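PDB 3MPP: botulinum neurotoxin type G from Clostridium botulinum, which targets nerve cells through its heavy chain, whose receptor-binding domain adheres to the cell surface, and delivers a protease light chain into the host cytosol. Local coordinates for residues Ile83-Gln88 against Asn188-Thr193; Asn180-Lys185 against Phe201-Arg206; Phe67-Trp72 against Ile112-Ile117; Phe184-Ile187 against Thr193-Val196. The protein carries 4 engineered substitutions. All coordinates share one frame; numbering follows the deposited sequence.

Contact 1 (Ile83-Gln88 against Asn188-Thr193)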
loop_
_atom_site.group_PDB
_atom_site.type_symbol
_atom_site.label_atom_id
_atom_site.label_comp_id
_atom_site.label_asym_id
_atom_site.label_seq_id
_atom_site.Cartn_x
_atom_site.Cartn_y
_atom_site.Cartn_z
ATOM N N ILE A 83 -1.470 21.746 -7.873
ATOM C CA ILE A 83 -2.298 20.745 -8.532
ATOM C C ILE A 83 -2.252 20.779 -10.069
ATOM O O ILE A 83 -2.329 19.725 -10.716
ATOM C CB ILE A 83 -3.760 20.761 -8.001
ATOM C CG1 ILE A 83 -4.440 19.426 -8.299
ATOM C CG2 ILE A 83 -4.542 21.930 -8.555
ATOM C CD1 ILE A 83 -3.831 18.281 -7.508
ATOM N N GLN A 84 -2.108 21.963 -10.666
ATOM C CA GLN A 84 -2.060 22.009 -12.124
ATOM C C GLN A 84 -0.783 21.357 -12.663
ATOM O O GLN A 84 -0.806 20.705 -13.705
ATOM C CB GLN A 84 -2.257 23.430 -12.656
ATOM C CG GLN A 84 -3.680 23.938 -12.434
ATOM C CD GLN A 84 -4.746 22.936 -12.897
ATOM O OE1 GLN A 84 -4.655 22.361 -13.985
ATOM N NE2 GLN A 84 -5.765 22.739 -12.072
ATOM N N THR A 85 0.325 21.510 -11.945
ATOM C CA THR A 85 1.544 20.787 -12.316
ATOM C C THR A 85 1.295 19.282 -12.258
ATOM O O THR A 85 1.621 18.546 -13.183
ATOM C CB THR A 85 2.745 21.169 -11.417
ATOM O OG1 THR A 85 3.055 22.550 -11.620
ATOM C CG2 THR A 85 3.981 20.323 -11.755
ATOM N N TYR A 86 0.681 18.839 -11.171
ATOM C CA TYR A 86 0.399 17.428 -10.968
ATOM C C TYR A 86 -0.480 16.897 -12.104
ATOM O O TYR A 86 -0.200 15.843 -12.677
ATOM C CB TYR A 86 -0.247 17.233 -9.588
ATOM C CG TYR A 86 -0.772 15.840 -9.274
ATOM C CD1 TYR A 86 0.053 14.874 -8.701
ATOM C CD2 TYR A 86 -2.108 15.507 -9.511
ATOM C CE1 TYR A 86 -0.430 13.602 -8.394
ATOM C CE2 TYR A 86 -2.604 14.236 -9.193
ATOM C CZ TYR A 86 -1.761 13.297 -8.642
ATOM O OH TYR A 86 -2.234 12.053 -8.331
ATOM N N LEU A 87 -1.518 17.649 -12.455
ATOM C CA LEU A 87 -2.451 17.220 -13.493
ATOM C C LEU A 87 -1.902 17.296 -14.917
ATOM O O LEU A 87 -2.262 16.485 -15.765
ATOM C CB LEU A 87 -3.736 18.051 -13.426
ATOM C CG LEU A 87 -4.645 17.723 -12.251
ATOM C CD1 LEU A 87 -5.911 18.566 -12.316
ATOM C CD2 LEU A 87 -4.966 16.243 -12.283
ATOM N N GLN A 88 -1.046 18.274 -15.186
ATOM C CA GLN A 88 -0.688 18.582 -16.571
ATOM C C GLN A 88 0.682 18.062 -17.007
ATOM O O GLN A 88 0.971 17.981 -18.203
ATOM C CB GLN A 88 -0.786 20.091 -16.804
ATOM C CG GLN A 88 -2.199 20.634 -16.571
ATOM C CD GLN A 88 -2.322 22.116 -16.869
ATOM O OE1 GLN A 88 -1.530 22.676 -17.627
ATOM N NE2 GLN A 88 -3.322 22.759 -16.276
ATOM N N ASN A 188 11.228 14.521 -18.368
ATOM C CA ASN A 188 10.295 15.638 -18.553
ATOM C C ASN A 188 9.463 16.002 -17.313
ATOM O O ASN A 188 8.422 16.661 -17.425
ATOM C CB ASN A 188 9.359 15.381 -19.740
ATOM C CG ASN A 188 10.108 15.071 -21.017
ATOM O OD1 ASN A 188 11.143 15.681 -21.312
ATOM N ND2 ASN A 188 9.590 14.108 -21.790
ATOM N N CYS A 189 9.911 15.592 -16.130
ATOM C CA CYS A 189 9.186 15.962 -14.916
ATOM C C CYS A 189 9.616 17.357 -14.456
ATOM O O CYS A 189 10.804 17.624 -14.301
ATOM C CB CYS A 189 9.421 14.934 -13.806
ATOM S SG CYS A 189 8.518 15.336 -12.299
ATOM N N THR A 190 8.657 18.249 -14.222
ATOM C CA THR A 190 9.001 19.635 -13.909
ATOM C C THR A 190 9.023 19.964 -12.407
ATOM O O THR A 190 9.413 21.054 -12.005
ATOM C CB THR A 190 8.076 20.625 -14.647
ATOM O OG1 THR A 190 6.722 20.372 -14.270
ATOM C CG2 THR A 190 8.220 20.466 -16.161
ATOM N N ASP A 191 8.628 19.014 -11.577
ATOM C CA ASP A 191 8.630 19.219 -10.134
ATOM C C ASP A 191 9.920 18.620 -9.571
ATOM O O ASP A 191 10.100 17.406 -9.613
ATOM C CB ASP A 191 7.376 18.548 -9.549
ATOM C CG ASP A 191 7.326 18.593 -8.030
ATOM O OD1 ASP A 191 8.289 19.080 -7.409
ATOM O OD2 ASP A 191 6.311 18.132 -7.461
ATOM N N THR A 192 10.838 19.459 -9.085
ATOM C CA THR A 192 12.144 18.950 -8.659
ATOM C C THR A 192 12.050 18.080 -7.408
ATOM O O THR A 192 12.999 17.392 -7.067
ATOM C CB THR A 192 13.185 20.069 -8.421
ATOM O OG1 THR A 192 12.696 20.977 -7.424
ATOM C CG2 THR A 192 13.465 20.834 -9.736
ATOM N N THR A 193 10.903 18.117 -6.726
ATOM C CA THR A 193 10.727 17.316 -5.523
ATOM C C THR A 193 10.124 15.951 -5.810
ATOM O O THR A 193 9.984 15.144 -4.895
ATOM C CB THR A 193 9.830 18.017 -4.469
ATOM O OG1 THR A 193 8.464 18.004 -4.914
ATOM C CG2 THR A 193 10.309 19.442 -4.226
#
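T85, on the short helix 83-88, meets T190 and D191 of the loop that joins strands 181-187 and 195-204. The touch across the gap is slight and made mainly by one methyl group: T85 CG2 lies 3.7 Å from T190 OG1 and 4.4 Å from D191 CB. The methyl reaches the loop because it stands anti to the T85 backbone N (chi1 -64° for OG1). This same torsion turns T85 OG1 back beside its own N, where it bonds to D82 OD1 just before the helix. Threonine suits the place, since one branch serves the helix start and the other meets the loop.

The hydrogen bonds lie within each segment. In the loop, D191 OD1 accepts from T193 N at 2.9 Å, which makes an Asx turn, and from T193 OG1 at 2.7 Å. Both donors approach from the same face of the carboxylate, the amide from well above the plane and the hydroxyl on the syn side. Aspartate is short enough to fold back on its own chain in this way. On the helix, Q88 NE2 donates to Q84 OE1 at 2.7 Å, one turn earlier, meeting a lone pair in the carbonyl plane.

Further polar links place the loop: N89, just after the helix, bonds to the backbone of N188 and T190, while N44 ND2 bonds to the carbonyls of C189 and D191. With only 75 Å² buried, the contact is a light surface touch within the N-terminal receptor-binding subdomain, and the loop's shape probably owes more to these polar bonds than to the methyl of T85.

Contact 2 (Asn180-Lys185 against Phe201-Arg206)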
loop_
_atom_site.group_PDB
_atom_site.type_symbol
_atom_site.label_atom_id
_atom_site.label_comp_id
_atom_site.label_asym_id
_atom_site.label_seq_id
_atom_site.Cartn_x
_atom_site.Cartn_y
_atom_site.Cartn_z
ATOM N N ASN A 180 17.836 -2.808 -26.397
ATOM C CA ASN A 180 18.598 -3.623 -25.458
ATOM C C ASN A 180 18.623 -3.007 -24.064
ATOM O O ASN A 180 18.921 -3.685 -23.079
ATOM C CB ASN A 180 20.034 -3.809 -25.952
ATOM C CG ASN A 180 20.112 -4.613 -27.232
ATOM O OD1 ASN A 180 19.461 -5.649 -27.370
ATOM N ND2 ASN A 180 20.918 -4.142 -28.176
ATOM N N ASP A 181 18.319 -1.716 -23.987
ATOM C CA ASP A 181 18.338 -1.015 -22.707
ATOM C C ASP A 181 16.947 -0.687 -22.190
ATOM O O ASP A 181 16.068 -0.266 -22.949
ATOM C CB ASP A 181 19.143 0.279 -22.821
ATOM C CG ASP A 181 20.632 0.034 -22.898
ATOM O OD1 ASP A 181 21.055 -1.116 -22.659
ATOM O OD2 ASP A 181 21.376 0.991 -23.194
ATOM N N ILE A 182 16.752 -0.887 -20.891
ATOM C CA ILE A 182 15.578 -0.352 -20.224
ATOM C C ILE A 182 16.050 0.710 -19.246
ATOM O O ILE A 182 16.837 0.422 -18.342
ATOM C CB ILE A 182 14.786 -1.437 -19.483
ATOM C CG1 ILE A 182 14.266 -2.473 -20.489
ATOM C CG2 ILE A 182 13.637 -0.800 -18.671
ATOM C CD1 ILE A 182 13.588 -3.668 -19.867
ATOM N N ASP A 183 15.587 1.941 -19.443
ATOM C CA ASP A 183 15.979 3.044 -18.575
ATOM C C ASP A 183 14.907 3.351 -17.545
ATOM O O ASP A 183 13.760 3.641 -17.894
ATOM C CB ASP A 183 16.249 4.309 -19.376
ATOM C CG ASP A 183 17.579 4.271 -20.105
ATOM O OD1 ASP A 183 18.323 3.276 -19.958
ATOM O OD2 ASP A 183 17.872 5.246 -20.829
ATOM N N PHE A 184 15.306 3.312 -16.279
ATOM C CA PHE A 184 14.449 3.737 -15.178
ATOM C C PHE A 184 14.911 5.121 -14.775
ATOM O O PHE A 184 16.037 5.294 -14.276
ATOM C CB PHE A 184 14.565 2.762 -14.016
ATOM C CG PHE A 184 14.137 1.367 -14.361
ATOM C CD1 PHE A 184 12.908 0.883 -13.948
ATOM C CD2 PHE A 184 14.959 0.544 -15.113
ATOM C CE1 PHE A 184 12.507 -0.405 -14.267
ATOM C CE2 PHE A 184 14.566 -0.754 -15.440
ATOM C CZ PHE A 184 13.337 -1.223 -15.017
ATOM N N LYS A 185 14.057 6.112 -15.020
ATOM C CA LYS A 185 14.461 7.506 -14.895
ATOM C C LYS A 185 13.276 8.422 -15.167
ATOM O O LYS A 185 12.470 8.138 -16.039
ATOM C CB LYS A 185 15.565 7.786 -15.925
ATOM C CG LYS A 185 16.156 9.164 -15.887
ATOM C CD LYS A 185 17.143 9.337 -17.042
ATOM C CE LYS A 185 17.960 10.612 -16.896
ATOM N NZ LYS A 185 19.130 10.617 -17.820
ATOM N N PHE A 201 10.167 -5.380 -10.322
ATOM C CA PHE A 201 10.076 -5.187 -11.763
ATOM C C PHE A 201 10.426 -6.477 -12.508
ATOM O O PHE A 201 11.471 -7.085 -12.262
ATOM C CB PHE A 201 10.943 -4.030 -12.264
ATOM C CG PHE A 201 10.804 -3.787 -13.743
ATOM C CD1 PHE A 201 9.883 -2.874 -14.225
ATOM C CD2 PHE A 201 11.569 -4.505 -14.654
ATOM C CE1 PHE A 201 9.739 -2.668 -15.588
ATOM C CE2 PHE A 201 11.428 -4.299 -16.012
ATOM C CZ PHE A 201 10.516 -3.382 -16.480
ATOM N N ASN A 202 9.534 -6.877 -13.412
ATOM C CA ASN A 202 9.670 -8.110 -14.179
ATOM C C ASN A 202 9.252 -7.915 -15.620
ATOM O O ASN A 202 8.264 -7.237 -15.895
ATOM C CB ASN A 202 8.779 -9.211 -13.597
ATOM C CG ASN A 202 9.260 -9.710 -12.261
ATOM O OD1 ASN A 202 8.735 -9.321 -11.215
ATOM N ND2 ASN A 202 10.249 -10.595 -12.282
ATOM N N ILE A 203 9.992 -8.543 -16.531
ATOM C CA ILE A 203 9.617 -8.615 -17.933
ATOM C C ILE A 203 9.303 -10.059 -18.290
ATOM O O ILE A 203 10.042 -10.963 -17.904
ATOM C CB ILE A 203 10.787 -8.208 -18.835
ATOM C CG1 ILE A 203 11.328 -6.837 -18.434
ATOM C CG2 ILE A 203 10.355 -8.228 -20.293
ATOM C CD1 ILE A 203 10.672 -5.703 -19.163
ATOM N N PHE A 204 8.228 -10.277 -19.043
ATOM C CA PHE A 204 7.908 -11.614 -19.548
ATOM C C PHE A 204 7.863 -11.644 -21.070
ATOM O O PHE A 204 7.414 -10.690 -21.708
ATOM C CB PHE A 204 6.588 -12.119 -18.966
ATOM C CG PHE A 204 6.624 -12.315 -17.480
ATOM C CD1 PHE A 204 7.075 -13.505 -16.939
ATOM C CD2 PHE A 204 6.214 -11.305 -16.622
ATOM C CE1 PHE A 204 7.113 -13.692 -15.573
ATOM C CE2 PHE A 204 6.252 -11.482 -15.256
ATOM C CZ PHE A 204 6.702 -12.682 -14.730
ATOM N N GLY A 205 8.330 -12.747 -21.648
ATOM C CA GLY A 205 8.432 -12.866 -23.090
ATOM C C GLY A 205 7.148 -13.315 -23.757
ATOM O O GLY A 205 7.143 -13.680 -24.932
ATOM N N ARG A 206 6.055 -13.293 -23.004
ATOM C CA ARG A 206 4.762 -13.700 -23.533
ATOM C C ARG A 206 3.650 -12.873 -22.911
ATOM O O ARG A 206 3.856 -12.215 -21.893
ATOM C CB ARG A 206 4.531 -15.189 -23.269
ATOM C CG ARG A 206 5.522 -16.085 -23.994
ATOM C CD ARG A 206 5.611 -17.469 -23.377
ATOM N NE ARG A 206 6.815 -18.170 -23.813
ATOM C CZ ARG A 206 8.022 -17.967 -23.294
ATOM N NH1 ARG A 206 8.186 -17.081 -22.321
ATOM N NH2 ARG A 206 9.067 -18.644 -23.747
#
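F184 and F201 leave their strands with different first torsions. The F184 CG lies beside its backbone N, whereas the F201 CG is anti to its own (chi1 -177°), and the two rings thereby meet between the sheets. The result is a T-shaped pair: the edge of F184 points into a face of F201, with centroids 4.8 Å apart and planes at 86°. F184 CZ stands 3.6 Å above the plane of F201, over the ring centre, and F184 CE1 comes within 3.6 Å of F201 CD1. Such a contact sets the slightly positive ring hydrogens of one phenylalanine against the pi cloud of the other, and lets two bulky flat groups pack closely at nearly right angles between the sheets.

Beside the rings, I182 and I203 reach toward each other tip to tip, their CD1 methyls 3.6 Å apart. The I182 chain is extended beyond CG1, so its end reaches into the space between the sheets. I182 CD1 also approaches the F201 ring obliquely, 4.5 Å from CE2. Isoleucine suits a strand by its beta branch, and its longer branch carries CD1 to the partner methyl; all four residues are buried and wholly apolar.

Strands 181-185 and 201-204 run nearly antiparallel, at 153°, with axes 11.8 Å apart. They are therefore facing strands of two layers in the N-RBD sandwich, a fold of the concanavalin clan. L5 and L7 of strand 3-10, I69 of strand 67-74, and I94 of strand 90-98 surround the group, so that strands of both sheets close this part of the core.

Contact 3 (Phe67-Trp72 against Ile112-Ile117)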
loop_
_atom_site.group_PDB
_atom_site.type_symbol
_atom_site.label_atom_id
_atom_site.label_comp_id
_atom_site.label_asym_id
_atom_site.label_seq_id
_atom_site.Cartn_x
_atom_site.Cartn_y
_atom_site.Cartn_z
ATOM N N PHE A 67 4.445 -9.671 -25.200
ATOM C CA PHE A 67 5.176 -9.633 -23.945
ATOM C C PHE A 67 4.357 -8.953 -22.858
ATOM O O PHE A 67 3.277 -8.415 -23.121
ATOM C CB PHE A 67 6.529 -8.938 -24.118
ATOM C CG PHE A 67 6.442 -7.442 -24.211
ATOM C CD1 PHE A 67 5.946 -6.832 -25.349
ATOM C CD2 PHE A 67 6.871 -6.649 -23.167
ATOM C CE1 PHE A 67 5.872 -5.453 -25.436
ATOM C CE2 PHE A 67 6.800 -5.272 -23.246
ATOM C CZ PHE A 67 6.300 -4.674 -24.383
ATOM N N SER A 68 4.875 -8.994 -21.637
ATOM C CA SER A 68 4.179 -8.424 -20.494
ATOM C C SER A 68 5.162 -7.710 -19.592
ATOM O O SER A 68 6.307 -8.143 -19.443
ATOM C CB SER A 68 3.470 -9.523 -19.700
ATOM O OG SER A 68 2.644 -10.314 -20.538
ATOM N N ILE A 69 4.706 -6.612 -18.997
ATOM C CA ILE A 69 5.494 -5.852 -18.044
ATOM C C ILE A 69 4.754 -5.875 -16.715
ATOM O O ILE A 69 3.541 -5.649 -16.680
ATOM C CB ILE A 69 5.624 -4.385 -18.471
ATOM C CG1 ILE A 69 6.295 -4.279 -19.838
ATOM C CG2 ILE A 69 6.404 -3.588 -17.427
ATOM C CD1 ILE A 69 7.664 -4.908 -19.885
ATOM N N ASN A 70 5.479 -6.147 -15.633
ATOM C CA ASN A 70 4.889 -6.194 -14.292
ATOM C C ASN A 70 5.813 -5.520 -13.293
ATOM O O ASN A 70 7.027 -5.744 -13.296
ATOM C CB ASN A 70 4.600 -7.648 -13.882
ATOM C CG ASN A 70 4.222 -7.800 -12.399
ATOM O OD1 ASN A 70 3.239 -7.219 -11.912
ATOM N ND2 ASN A 70 4.993 -8.611 -11.688
ATOM N N PHE A 71 5.238 -4.656 -12.467
ATOM C CA PHE A 71 5.966 -4.027 -11.382
ATOM C C PHE A 71 4.958 -3.361 -10.455
ATOM O O PHE A 71 3.791 -3.180 -10.815
ATOM C CB PHE A 71 6.979 -2.998 -11.902
ATOM C CG PHE A 71 6.355 -1.845 -12.626
ATOM C CD1 PHE A 71 6.050 -0.671 -11.953
ATOM C CD2 PHE A 71 6.076 -1.927 -13.978
ATOM C CE1 PHE A 71 5.462 0.400 -12.617
ATOM C CE2 PHE A 71 5.497 -0.866 -14.647
ATOM C CZ PHE A 71 5.184 0.303 -13.960
ATOM N N TRP A 72 5.410 -3.018 -9.258
ATOM C CA TRP A 72 4.570 -2.289 -8.318
ATOM C C TRP A 72 5.147 -0.894 -8.244
ATOM O O TRP A 72 6.355 -0.713 -8.427
ATOM C CB TRP A 72 4.617 -2.935 -6.938
ATOM C CG TRP A 72 4.041 -4.316 -6.860
ATOM C CD1 TRP A 72 4.402 -5.414 -7.602
ATOM C CD2 TRP A 72 3.027 -4.762 -5.950
ATOM N NE1 TRP A 72 3.660 -6.509 -7.216
ATOM C CE2 TRP A 72 2.809 -6.133 -6.202
ATOM C CE3 TRP A 72 2.269 -4.129 -4.956
ATOM C CZ2 TRP A 72 1.868 -6.883 -5.492
ATOM C CZ3 TRP A 72 1.339 -4.885 -4.241
ATOM C CH2 TRP A 72 1.148 -6.243 -4.517
ATOM N N ILE A 112 -1.564 6.439 -14.715
ATOM C CA ILE A 112 -0.400 5.663 -15.098
ATOM C C ILE A 112 -0.639 5.235 -16.541
ATOM O O ILE A 112 -1.719 4.746 -16.870
ATOM C CB ILE A 112 -0.212 4.444 -14.170
ATOM C CG1 ILE A 112 1.019 3.638 -14.585
ATOM C CG2 ILE A 112 -1.451 3.583 -14.167
ATOM C CD1 ILE A 112 2.301 4.124 -13.966
ATOM N N ILE A 113 0.358 5.442 -17.401
ATOM C CA ILE A 113 0.146 5.399 -18.851
ATOM C C ILE A 113 1.150 4.512 -19.578
ATOM O O ILE A 113 2.357 4.617 -19.368
ATOM C CB ILE A 113 0.278 6.806 -19.467
ATOM C CG1 ILE A 113 -0.728 7.775 -18.850
ATOM C CG2 ILE A 113 0.133 6.749 -20.977
ATOM C CD1 ILE A 113 -0.451 9.223 -19.219
ATOM N N TRP A 114 0.634 3.654 -20.449
ATOM C CA TRP A 114 1.448 2.793 -21.298
ATOM C C TRP A 114 1.366 3.277 -22.755
ATOM O O TRP A 114 0.279 3.484 -23.282
ATOM C CB TRP A 114 0.928 1.357 -21.177
ATOM C CG TRP A 114 1.515 0.358 -22.130
ATOM C CD1 TRP A 114 0.890 -0.213 -23.204
ATOM C CD2 TRP A 114 2.822 -0.224 -22.071
ATOM N NE1 TRP A 114 1.731 -1.106 -23.818
ATOM C CE2 TRP A 114 2.923 -1.132 -23.143
ATOM C CE3 TRP A 114 3.915 -0.068 -21.216
ATOM C CZ2 TRP A 114 4.074 -1.874 -23.385
ATOM C CZ3 TRP A 114 5.054 -0.806 -21.460
ATOM C CH2 TRP A 114 5.124 -1.699 -22.533
ATOM N N THR A 115 2.512 3.463 -23.397
ATOM C CA THR A 115 2.547 4.016 -24.744
ATOM C C THR A 115 3.421 3.195 -25.685
ATOM O O THR A 115 4.538 2.803 -25.330
ATOM C CB THR A 115 3.059 5.476 -24.749
ATOM O OG1 THR A 115 2.173 6.306 -23.984
ATOM C CG2 THR A 115 3.145 5.999 -26.170
ATOM N N LEU A 116 2.890 2.932 -26.879
ATOM C CA LEU A 116 3.629 2.268 -27.945
ATOM C C LEU A 116 3.823 3.259 -29.073
ATOM O O LEU A 116 2.883 3.940 -29.480
ATOM C CB LEU A 116 2.866 1.046 -28.461
ATOM C CG LEU A 116 2.731 -0.132 -27.496
ATOM C CD1 LEU A 116 1.695 -1.128 -28.009
ATOM C CD2 LEU A 116 4.077 -0.809 -27.290
ATOM N N ILE A 117 5.051 3.356 -29.565
ATOM C CA ILE A 117 5.372 4.288 -30.631
ATOM C C ILE A 117 6.088 3.549 -31.750
ATOM O O ILE A 117 7.068 2.836 -31.507
ATOM C CB ILE A 117 6.258 5.440 -30.121
ATOM C CG1 ILE A 117 5.594 6.121 -28.921
ATOM C CG2 ILE A 117 6.552 6.439 -31.249
ATOM C CD1 ILE A 117 6.359 7.300 -28.377
#
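F67 and W114 come at each other from opposite directions, one from each layer of the N-RBD sandwich. The tip of the phenylalanine, CZ, meets the far rim of the indole near its plane, 3.7 Å from W114 CH2 and equally near W114 CZ2. The two flat groups are inclined by 55°, and the centroids of the F67 ring and of the six-membered ring of W114 are 6.0 Å apart, an oblique pairing that is neither a stack nor a T-shaped contact. The F67 ring gets there by the turn of its side chain: CG sits between the backbone N and the carbonyl carbon (chi1 76°), which carries the ring end nearer to the indole than the direction of its first bond would suggest.

I69 crosses W114 at about a right angle. Its CG1 lies 3.9 Å from W114 CH2 and 4.0 Å from W114 CZ3, on an oblique approach to the ring. Within its own strand, I69 also lies against the neighbouring rings, CD1 in plane at the edge of F67 and CG2 likewise at the edge of F71. Tryptophan suits the facing position, since, with CG anti to the backbone N, its indole is long enough for its benzo end to meet both residues; the branched isoleucine fills the corner between rings.

W103 meets the rings of both F67 and W114, extending the aromatic cluster. Around it, W114 lies on V105 of strand 103-108 and I126 of strand 123-129, its sheet neighbours, while I69 touches F201 and I203 of strand 195-204, which pairs with strand 67-74 in the opposing sheet.

Contact 4 (Phe184-Ile187 against Thr193-Val196)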
loop_
_atom_site.group_PDB
_atom_site.type_symbol
_atom_site.label_atom_id
_atom_site.label_comp_id
_atom_site.label_asym_id
_atom_site.label_seq_id
_atom_site.Cartn_x
_atom_site.Cartn_y
_atom_site.Cartn_z
ATOM N N PHE A 184 15.306 3.312 -16.279
ATOM C CA PHE A 184 14.449 3.737 -15.178
ATOM C C PHE A 184 14.911 5.121 -14.775
ATOM O O PHE A 184 16.037 5.294 -14.276
ATOM C CB PHE A 184 14.565 2.762 -14.016
ATOM C CG PHE A 184 14.137 1.367 -14.361
ATOM C CD1 PHE A 184 12.908 0.883 -13.948
ATOM C CD2 PHE A 184 14.959 0.544 -15.113
ATOM C CE1 PHE A 184 12.507 -0.405 -14.267
ATOM C CE2 PHE A 184 14.566 -0.754 -15.440
ATOM C CZ PHE A 184 13.337 -1.223 -15.017
ATOM N N LYS A 185 14.057 6.112 -15.020
ATOM C CA LYS A 185 14.461 7.506 -14.895
ATOM C C LYS A 185 13.276 8.422 -15.167
ATOM O O LYS A 185 12.470 8.138 -16.039
ATOM C CB LYS A 185 15.565 7.786 -15.925
ATOM C CG LYS A 185 16.156 9.164 -15.887
ATOM C CD LYS A 185 17.143 9.337 -17.042
ATOM C CE LYS A 185 17.960 10.612 -16.896
ATOM N NZ LYS A 185 19.130 10.617 -17.820
ATOM N N LEU A 186 13.170 9.516 -14.419
ATOM C CA LEU A 186 12.143 10.522 -14.682
ATOM C C LEU A 186 12.536 11.374 -15.881
ATOM O O LEU A 186 13.577 12.020 -15.858
ATOM C CB LEU A 186 11.940 11.432 -13.465
ATOM C CG LEU A 186 11.003 10.944 -12.343
ATOM C CD1 LEU A 186 11.323 9.523 -11.881
ATOM C CD2 LEU A 186 11.048 11.920 -11.157
ATOM N N ILE A 187 11.704 11.376 -16.922
ATOM C CA ILE A 187 11.946 12.222 -18.095
ATOM C C ILE A 187 10.840 13.252 -18.262
ATOM O O ILE A 187 9.660 12.887 -18.320
ATOM C CB ILE A 187 12.005 11.392 -19.406
ATOM C CG1 ILE A 187 12.896 10.151 -19.246
ATOM C CG2 ILE A 187 12.462 12.273 -20.581
ATOM C CD1 ILE A 187 14.319 10.460 -18.849
ATOM N N THR A 193 10.903 18.117 -6.726
ATOM C CA THR A 193 10.727 17.316 -5.523
ATOM C C THR A 193 10.124 15.951 -5.810
ATOM O O THR A 193 9.984 15.144 -4.895
ATOM C CB THR A 193 9.830 18.017 -4.469
ATOM O OG1 THR A 193 8.464 18.004 -4.914
ATOM C CG2 THR A 193 10.309 19.442 -4.226
ATOM N N LYS A 194 9.772 15.689 -7.067
ATOM C CA LYS A 194 9.072 14.445 -7.413
ATOM C C LYS A 194 9.937 13.212 -7.182
ATOM O O LYS A 194 11.160 13.240 -7.374
ATOM C CB LYS A 194 8.580 14.460 -8.874
ATOM C CG LYS A 194 7.647 13.277 -9.240
ATOM C CD LYS A 194 6.317 13.345 -8.459
ATOM C CE LYS A 194 5.394 14.440 -9.012
ATOM N NZ LYS A 194 4.204 14.687 -8.119
ATOM N N PHE A 195 9.299 12.127 -6.756
ATOM C CA PHE A 195 9.975 10.842 -6.706
ATOM C C PHE A 195 8.954 9.764 -6.999
ATOM O O PHE A 195 7.752 10.022 -6.955
ATOM C CB PHE A 195 10.648 10.610 -5.344
ATOM C CG PHE A 195 9.686 10.601 -4.183
ATOM C CD1 PHE A 195 9.050 9.427 -3.800
ATOM C CD2 PHE A 195 9.399 11.775 -3.490
ATOM C CE1 PHE A 195 8.145 9.416 -2.733
ATOM C CE2 PHE A 195 8.502 11.772 -2.435
ATOM C CZ PHE A 195 7.873 10.583 -2.054
ATOM N N VAL A 196 9.441 8.574 -7.333
ATOM C CA VAL A 196 8.591 7.422 -7.574
ATOM C C VAL A 196 9.281 6.216 -6.967
ATOM O O VAL A 196 10.490 6.051 -7.147
ATOM C CB VAL A 196 8.416 7.140 -9.099
ATOM C CG1 VAL A 196 7.348 6.084 -9.309
ATOM C CG2 VAL A 196 8.069 8.411 -9.858
#
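L186 reaches across to K194 and V196 with its two methyls divided between them. CD1 lies 4.0 Å from V196 CG2, while CD2 lies 4.0 Å from the backbone K194 O and 4.1 Å from K194 CG. The leucine CG is placed beside the backbone N by chi1 -84°, somewhat beyond the usual staggered value, and the second torsion then spreads the two methyls toward the two partners. A forked chain suits this spot because one residue can meet both.

V196 presents CG2, the branch beside its backbone N, to the leucine. K194 is more elaborate. Its CG, anti to the backbone N, packs on L186, the two chains crossing at about a right angle; bends at chi2 (65°) and chi3 (74°) then lead the ammonium end away. Lysine thus serves as a hydrocarbon near its backbone and keeps its charge off the apolar leucine.

Y91 of strand 90-98 touches both L186 and K194, and L42 of strand 39-43 touches L186. The contact joins the end of strand 181-187 to the beginning of strand 195-204, in the other layer of the sandwich, across the connecting loop. Its chemistry is largely apolar: apart from the approach of CD2 to the K194 carbonyl oxygen, it is methyl and methylene packing.

All four contacts lie in the N-terminal half of the receptor-binding domain, away from the probable ganglioside-binding motif that includes W402. Contacts 2 and 4 use the same pair of strands, 181-187 and 195-204, at points whose centres are 17 Å apart. The loop segment of contact 1 leads into contact 4; they share T193, their centres are 11 Å apart, and C189 SG packs 3.5 Å from K194 CB. Contact 3, centred 9 Å from contact 2, bridges the same two sheets through the neighbouring strand 67-74, and N202 N lies 2.8 Å from N70 O, a probable hydrogen bond. Contacts 2, 3 and 4 are therefore parts of the buried interior, with contact 1 at its surface edge.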